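Local coordinates for sensor protein dcuS (Escherichia coli, PDB 3BY8), which senses C4-dicarboxylates such as fumarate through its periplasmic domain and, as a histidine kinase, activates the response regulator DcuR by phosphorylation, at residues A45-V50 and R68-E73; E94-N99 and Q105-F110. One frame throughout, in Å; residues are numbered along the deposited sequence.

Contact 1: residues A45-V50 and R68-E73. With LMR ((2S)-2-hydroxybutanedioic acid), chain B.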
loop_
_atom_site.group_PDB
_atom_site.type_symbol
_atom_site.label_atom_id
_atom_site.label_comp_id
_atom_site.label_asym_id
_atom_site.label_seq_id
_atom_site.Cartn_x
_atom_site.Cartn_y
_atom_site.Cartn_z
ATOM N N ALA A 45 1.534 -9.299 -9.058
ATOM C CA ALA A 45 2.789 -9.273 -9.811
ATOM C C ALA A 45 3.472 -7.907 -9.852
ATOM O O ALA A 45 4.683 -7.788 -9.617
ATOM C CB ALA A 45 2.543 -9.761 -11.238
ATOM N N ILE A 46 2.690 -6.877 -10.138
ATOM C CA ILE A 46 3.219 -5.523 -10.213
ATOM C C ILE A 46 3.629 -5.022 -8.836
ATOM O O ILE A 46 4.712 -4.459 -8.667
ATOM C CB ILE A 46 2.176 -4.568 -10.813
ATOM C CG1 ILE A 46 1.852 -5.014 -12.245
ATOM C CG2 ILE A 46 2.692 -3.131 -10.770
ATOM C CD1 ILE A 46 0.680 -4.298 -12.850
ATOM N N ALA A 47 2.763 -5.247 -7.850
ATOM C CA ALA A 47 3.045 -4.817 -6.480
ATOM C C ALA A 47 4.369 -5.404 -5.966
ATOM O O ALA A 47 5.172 -4.714 -5.337
ATOM C CB ALA A 47 1.881 -5.205 -5.552
ATOM N N GLU A 48 4.627 -6.681 -6.257
ATOM C CA GLU A 48 5.872 -7.313 -5.810
ATOM C C GLU A 48 7.193 -6.789 -6.429
ATOM O O GLU A 48 8.195 -6.602 -5.706
ATOM C CB GLU A 48 5.748 -8.826 -5.991
ATOM C CG GLU A 48 4.745 -9.439 -5.020
ATOM C CD GLU A 48 5.221 -9.341 -3.582
ATOM O OE1 GLU A 48 6.289 -9.922 -3.297
ATOM O OE2 GLU A 48 4.551 -8.683 -2.750
ATOM N N ALA A 49 7.194 -6.521 -7.736
ATOM C CA ALA A 49 8.396 -5.984 -8.395
ATOM C C ALA A 49 8.682 -4.581 -7.874
ATOM O O ALA A 49 9.830 -4.233 -7.540
ATOM C CB ALA A 49 8.188 -5.950 -9.906
ATOM N N VAL A 50 7.627 -3.769 -7.772
ATOM C CA VAL A 50 7.803 -2.417 -7.301
ATOM C C VAL A 50 8.303 -2.390 -5.858
ATOM O O VAL A 50 9.105 -1.541 -5.472
ATOM C CB VAL A 50 6.483 -1.677 -7.415
ATOM C CG1 VAL A 50 6.606 -0.306 -6.822
ATOM C CG2 VAL A 50 6.097 -1.601 -8.906
ATOM N N ARG A 68 -7.891 -7.160 0.170
ATOM C CA ARG A 68 -6.588 -7.084 -0.472
ATOM C C ARG A 68 -6.478 -7.662 -1.865
ATOM O O ARG A 68 -7.009 -8.754 -2.127
ATOM C CB ARG A 68 -5.531 -7.796 0.371
ATOM C CG ARG A 68 -5.411 -7.353 1.817
ATOM C CD ARG A 68 -4.146 -7.964 2.343
ATOM N NE ARG A 68 -3.989 -7.853 3.793
ATOM C CZ ARG A 68 -4.597 -8.642 4.678
ATOM N NH1 ARG A 68 -5.432 -9.603 4.277
ATOM N NH2 ARG A 68 -4.338 -8.522 5.974
ATOM N N TYR A 69 -5.781 -6.936 -2.734
ATOM C CA TYR A 69 -5.497 -7.383 -4.089
ATOM C C TYR A 69 -4.029 -7.797 -4.241
ATOM O O TYR A 69 -3.610 -8.303 -5.279
ATOM C CB TYR A 69 -5.851 -6.290 -5.082
ATOM C CG TYR A 69 -7.282 -6.374 -5.496
ATOM C CD1 TYR A 69 -8.319 -6.163 -4.586
ATOM C CD2 TYR A 69 -7.609 -6.725 -6.806
ATOM C CE1 TYR A 69 -9.647 -6.304 -4.973
ATOM C CE2 TYR A 69 -8.918 -6.865 -7.199
ATOM C CZ TYR A 69 -9.932 -6.655 -6.289
ATOM O OH TYR A 69 -11.229 -6.792 -6.712
ATOM N N SER A 70 -3.240 -7.559 -3.196
ATOM C CA SER A 70 -1.833 -7.914 -3.179
ATOM C C SER A 70 -1.347 -7.946 -1.734
ATOM O O SER A 70 -1.958 -7.316 -0.856
ATOM C CB SER A 70 -0.992 -6.910 -3.967
ATOM O OG SER A 70 -1.082 -5.595 -3.432
ATOM N N HIS A 71 -0.282 -8.716 -1.499
ATOM C CA HIS A 71 0.349 -8.832 -0.180
ATOM C C HIS A 71 1.570 -9.718 -0.350
ATOM O O HIS A 71 1.544 -10.620 -1.177
ATOM C CB HIS A 71 -0.577 -9.518 0.820
ATOM C CG HIS A 71 -0.141 -9.384 2.246
ATOM N ND1 HIS A 71 0.809 -10.202 2.837
ATOM C CD2 HIS A 71 -0.558 -8.532 3.213
ATOM C CE1 HIS A 71 0.959 -9.852 4.107
ATOM N NE2 HIS A 71 0.139 -8.840 4.355
ATOM N N PRO A 72 2.648 -9.481 0.420
ATOM C CA PRO A 72 3.820 -10.355 0.255
ATOM C C PRO A 72 3.476 -11.826 0.497
ATOM O O PRO A 72 4.131 -12.706 -0.063
ATOM C CB PRO A 72 4.807 -9.821 1.283
ATOM C CG PRO A 72 4.505 -8.358 1.298
ATOM C CD PRO A 72 2.985 -8.315 1.256
ATOM N N GLU A 73 2.483 -12.075 1.351
ATOM C CA GLU A 73 1.980 -13.423 1.656
ATOM C C GLU A 73 0.728 -13.580 0.804
ATOM O O GLU A 73 -0.352 -13.075 1.140
ATOM C CB GLU A 73 1.640 -13.552 3.143
ATOM C CG GLU A 73 2.843 -13.311 4.037
ATOM C CD GLU A 73 2.514 -13.397 5.520
ATOM O OE1 GLU A 73 1.326 -13.604 5.875
ATOM O OE2 GLU A 73 3.465 -13.260 6.312
HETATM C C1 LMR B . -2.157 -5.716 5.750
HETATM O O1A LMR B . -1.979 -6.161 4.645
HETATM O O1B LMR B . -3.047 -6.196 6.482
HETATM C C2 LMR B . -1.062 -4.874 6.328
HETATM O O2 LMR B . -1.299 -4.593 7.775
HETATM C C3 LMR B . 0.348 -5.396 5.992
HETATM C C4 LMR B . 0.734 -6.509 6.987
HETATM O O4A LMR B . 0.187 -7.607 6.893
HETATM O O4B LMR B . 1.549 -6.260 7.922
HETATM O O HOH W 1 6.882 -11.821 -1.007
#

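Contact 2: residues E94-N99 and Q105-F110. With LMR ((2S)-2-hydroxybutanedioic acid), chain B.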
loop_
_atom_site.group_PDB
_atom_site.type_symbol
_atom_site.label_atom_id
_atom_site.label_comp_id
_atom_site.label_asym_id
_atom_site.label_seq_id
_atom_site.Cartn_x
_atom_site.Cartn_y
_atom_site.Cartn_z
ATOM N N GLU A 94 -4.997 10.860 2.489
ATOM C CA GLU A 94 -3.773 10.094 2.666
ATOM C C GLU A 94 -3.514 9.943 4.152
ATOM O O GLU A 94 -4.081 10.696 4.979
ATOM C CB GLU A 94 -2.595 10.814 2.009
ATOM C CG GLU A 94 -2.739 10.818 0.480
ATOM C CD GLU A 94 -1.534 11.344 -0.255
ATOM O OE1 GLU A 94 -0.884 12.298 0.247
ATOM O OE2 GLU A 94 -1.245 10.812 -1.342
ATOM N N ASN A 95 -2.683 8.970 4.505
ATOM C CA ASN A 95 -2.369 8.760 5.916
ATOM C C ASN A 95 -0.997 8.129 6.069
ATOM O O ASN A 95 -0.491 7.465 5.147
ATOM C CB ASN A 95 -3.453 7.878 6.567
ATOM C CG ASN A 95 -3.397 7.886 8.080
ATOM O OD1 ASN A 95 -2.993 8.876 8.692
ATOM N ND2 ASN A 95 -3.823 6.787 8.687
ATOM N N VAL A 96 -0.390 8.391 7.219
ATOM C CA VAL A 96 0.906 7.854 7.562
ATOM C C VAL A 96 0.775 7.424 9.034
ATOM O O VAL A 96 0.263 8.189 9.876
ATOM C CB VAL A 96 2.012 8.941 7.431
ATOM C CG1 VAL A 96 3.381 8.353 7.798
ATOM C CG2 VAL A 96 2.043 9.498 5.996
ATOM N N ALA A 97 1.229 6.219 9.322
ATOM C CA ALA A 97 1.114 5.675 10.681
ATOM C C ALA A 97 2.154 4.620 10.964
ATOM O O ALA A 97 2.809 4.108 10.056
ATOM C CB ALA A 97 -0.290 5.047 10.858
ATOM N N ILE A 98 2.311 4.263 12.237
ATOM C CA ILE A 98 3.204 3.176 12.618
ATOM C C ILE A 98 2.255 2.074 13.125
ATOM O O ILE A 98 1.430 2.290 14.024
ATOM C CB ILE A 98 4.187 3.612 13.724
ATOM C CG1 ILE A 98 5.128 4.668 13.142
ATOM C CG2 ILE A 98 4.938 2.412 14.252
ATOM C CD1 ILE A 98 6.070 5.303 14.139
ATOM N N ASN A 99 2.321 0.892 12.533
ATOM C CA ASN A 99 1.402 -0.175 12.922
ATOM C C ASN A 99 1.887 -1.500 12.344
ATOM O O ASN A 99 3.007 -1.596 11.820
ATOM C CB ASN A 99 -0.004 0.148 12.352
ATOM C CG ASN A 99 -1.149 -0.540 13.100
ATOM O OD1 ASN A 99 -0.941 -1.200 14.114
ATOM N ND2 ASN A 99 -2.351 -0.381 12.588
ATOM N N GLN A 105 6.419 -4.787 12.227
ATOM C CA GLN A 105 5.999 -3.438 12.581
ATOM C C GLN A 105 6.606 -2.519 11.535
ATOM O O GLN A 105 7.784 -2.676 11.133
ATOM C CB GLN A 105 6.505 -3.105 13.964
ATOM C CG GLN A 105 5.805 -3.925 15.019
ATOM C CD GLN A 105 6.276 -3.564 16.396
ATOM O OE1 GLN A 105 5.681 -3.955 17.409
ATOM N NE2 GLN A 105 7.365 -2.805 16.448
ATOM N N ALA A 106 5.810 -1.544 11.118
ATOM C CA ALA A 106 6.197 -0.695 10.017
ATOM C C ALA A 106 5.682 0.718 10.024
ATOM O O ALA A 106 4.703 1.028 10.696
ATOM C CB ALA A 106 5.707 -1.361 8.732
ATOM N N LEU A 107 6.377 1.561 9.260
ATOM C CA LEU A 107 5.997 2.934 8.980
ATOM C C LEU A 107 5.183 2.691 7.705
ATOM O O LEU A 107 5.678 2.146 6.709
ATOM C CB LEU A 107 7.228 3.779 8.676
ATOM C CG LEU A 107 6.912 5.203 8.242
ATOM C CD1 LEU A 107 6.131 5.933 9.303
ATOM C CD2 LEU A 107 8.245 5.918 7.964
ATOM N N ARG A 108 3.916 3.072 7.760
ATOM C CA ARG A 108 2.981 2.790 6.680
ATOM C C ARG A 108 2.323 4.028 6.129
ATOM O O ARG A 108 1.974 4.937 6.854
ATOM C CB ARG A 108 1.919 1.842 7.257
ATOM C CG ARG A 108 2.519 0.534 7.765
ATOM C CD ARG A 108 1.849 -0.007 9.055
ATOM N NE ARG A 108 0.398 -0.229 8.953
ATOM C CZ ARG A 108 -0.175 -1.402 8.739
ATOM N NH1 ARG A 108 0.535 -2.515 8.573
ATOM N NH2 ARG A 108 -1.505 -1.479 8.774
ATOM N N VAL A 109 2.157 4.045 4.808
ATOM C CA VAL A 109 1.519 5.152 4.124
ATOM C C VAL A 109 0.368 4.635 3.262
ATOM O O VAL A 109 0.351 3.468 2.803
ATOM C CB VAL A 109 2.529 5.977 3.246
ATOM C CG1 VAL A 109 3.715 6.406 4.138
ATOM C CG2 VAL A 109 3.016 5.191 2.025
ATOM N N PHE A 110 -0.572 5.545 3.018
ATOM C CA PHE A 110 -1.801 5.162 2.311
ATOM C C PHE A 110 -2.250 6.278 1.410
ATOM O O PHE A 110 -2.206 7.449 1.794
ATOM C CB PHE A 110 -2.961 4.939 3.330
ATOM C CG PHE A 110 -2.684 3.886 4.352
ATOM C CD1 PHE A 110 -1.871 4.168 5.462
ATOM C CD2 PHE A 110 -3.227 2.606 4.221
ATOM C CE1 PHE A 110 -1.613 3.171 6.424
ATOM C CE2 PHE A 110 -2.973 1.629 5.172
ATOM C CZ PHE A 110 -2.164 1.910 6.282
HETATM C C1 LMR B . -2.157 -5.716 5.750
HETATM O O1A LMR B . -1.979 -6.161 4.645
HETATM O O1B LMR B . -3.047 -6.196 6.482
HETATM C C2 LMR B . -1.062 -4.874 6.328
HETATM O O2 LMR B . -1.299 -4.593 7.775
HETATM C C3 LMR B . 0.348 -5.396 5.992
HETATM C C4 LMR B . 0.734 -6.509 6.987
HETATM O O4A LMR B . 0.187 -7.607 6.893
HETATM O O4B LMR B . 1.549 -6.260 7.922
#

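Contact 1: residues A45-V50 and R68-E73
E48 reaches P72 because its chain folds back at chi2 (-67°), which brings the carboxylate from helix 43-53 to the loop. Its OE2 packs against the proline ring, 3.5 Å from CA of P72, in van der Waals contact. That oxygen also forms a salt bridge to R51. A water links the other oxygen to the loop: it donates to OE1 of E48 and to the carbonyl O of P72. Next to E48 on the helix, CB of A47 points at the loop and meets OG of S70 at 3.7 Å. That hydroxyl is bonded to the backbone of I59 and V61, so it ties the loop to strand 58-63.

The far side of the loop faces the ligand. The CB of H71 points away from the helix, and chi1 of -166° carries the ring on toward the malate. NE2 of H71 donates to O4A of the malate at 2.8 Å, nearly straight at 169°. ND1 of H71 accepts the backbone N of E73 at 2.9 Å, in the ring plane. This pattern is consistent with a proton on NE2, and the two bonds fix the ring's rotation. CD of P72 lies over one ring face, toward the rim. With an alanine in place of H71, O4A of the malate would probably lose this donor and the backbone N of E73 its acceptor. The other carboxylate lies at the edge of the R68 guanidinium, near its plane: NE donates to O1A at 2.8 Å and NH2 to O1B at 2.7 Å. NH1 of R68 is anchored on the carbonyl of R76. A loop backed by a helix, with arginine and histidine turned to a dicarboxylate, forms one wall of the malate pocket in this periplasmic Cache sensor domain.

Contact 2: residues E94-N99 and Q105-F110
Strands 95-99 and 106-110 pair as an antiparallel beta hairpin at one edge of the four-stranded sheet. N95 with F110, A97 with R108 and N99 with A106 are hydrogen-bonded pairs, each joined by two backbone bonds. V96 with V109 and I98 with L107 are the non-hydrogen-bonded pairs between them. On the face of V96 and I98, CD1 of L107 lies between the two, 4.0 Å from CG1 of V96 and 4.2 Å from CG1 of I98. V96 and V109 lie side by side. Helix 8-25 packs against L107 and V109.

The other face carries R108. Its chain bends at chi2 (143°) and chi3 (57°), which lays the guanidinium against N99. CB of N99 sits over one guanidinium face, 3.4 Å from NE of R108. NH1 of R108 donates to the hydroxyl O2 of malate at 2.9 Å. NH2 makes a longer bond to the same oxygen, 3.3 Å from O2 of malate, and also bonds the carbonyl of K82. D85 braces the group: it forms a salt bridge with NE of R108 and accepts ND2 of N99. The hairpin thus supplies an arginine to the ligand pocket of the Cache domain.

In the fold
Contact 1 and contact 2 lie on opposite sides of the centre of the chain, with their centres about 17 Å apart. Their nearest atoms are about 8 Å apart, so the two do not touch. The malate joins them. Residues 68-73 hold its two carboxylates, and the hairpin of contact 2 holds its hydroxyl. Backbone N atoms of G101, F102 and L103, in the loop between the strands of contact 2, also bind the malate, as does the carbonyl of K82. The side chain of L103 comes about 4 Å from that of H71, so this loop reaches back toward contact 1. Along the chain, contact 1 closes before contact 2 opens.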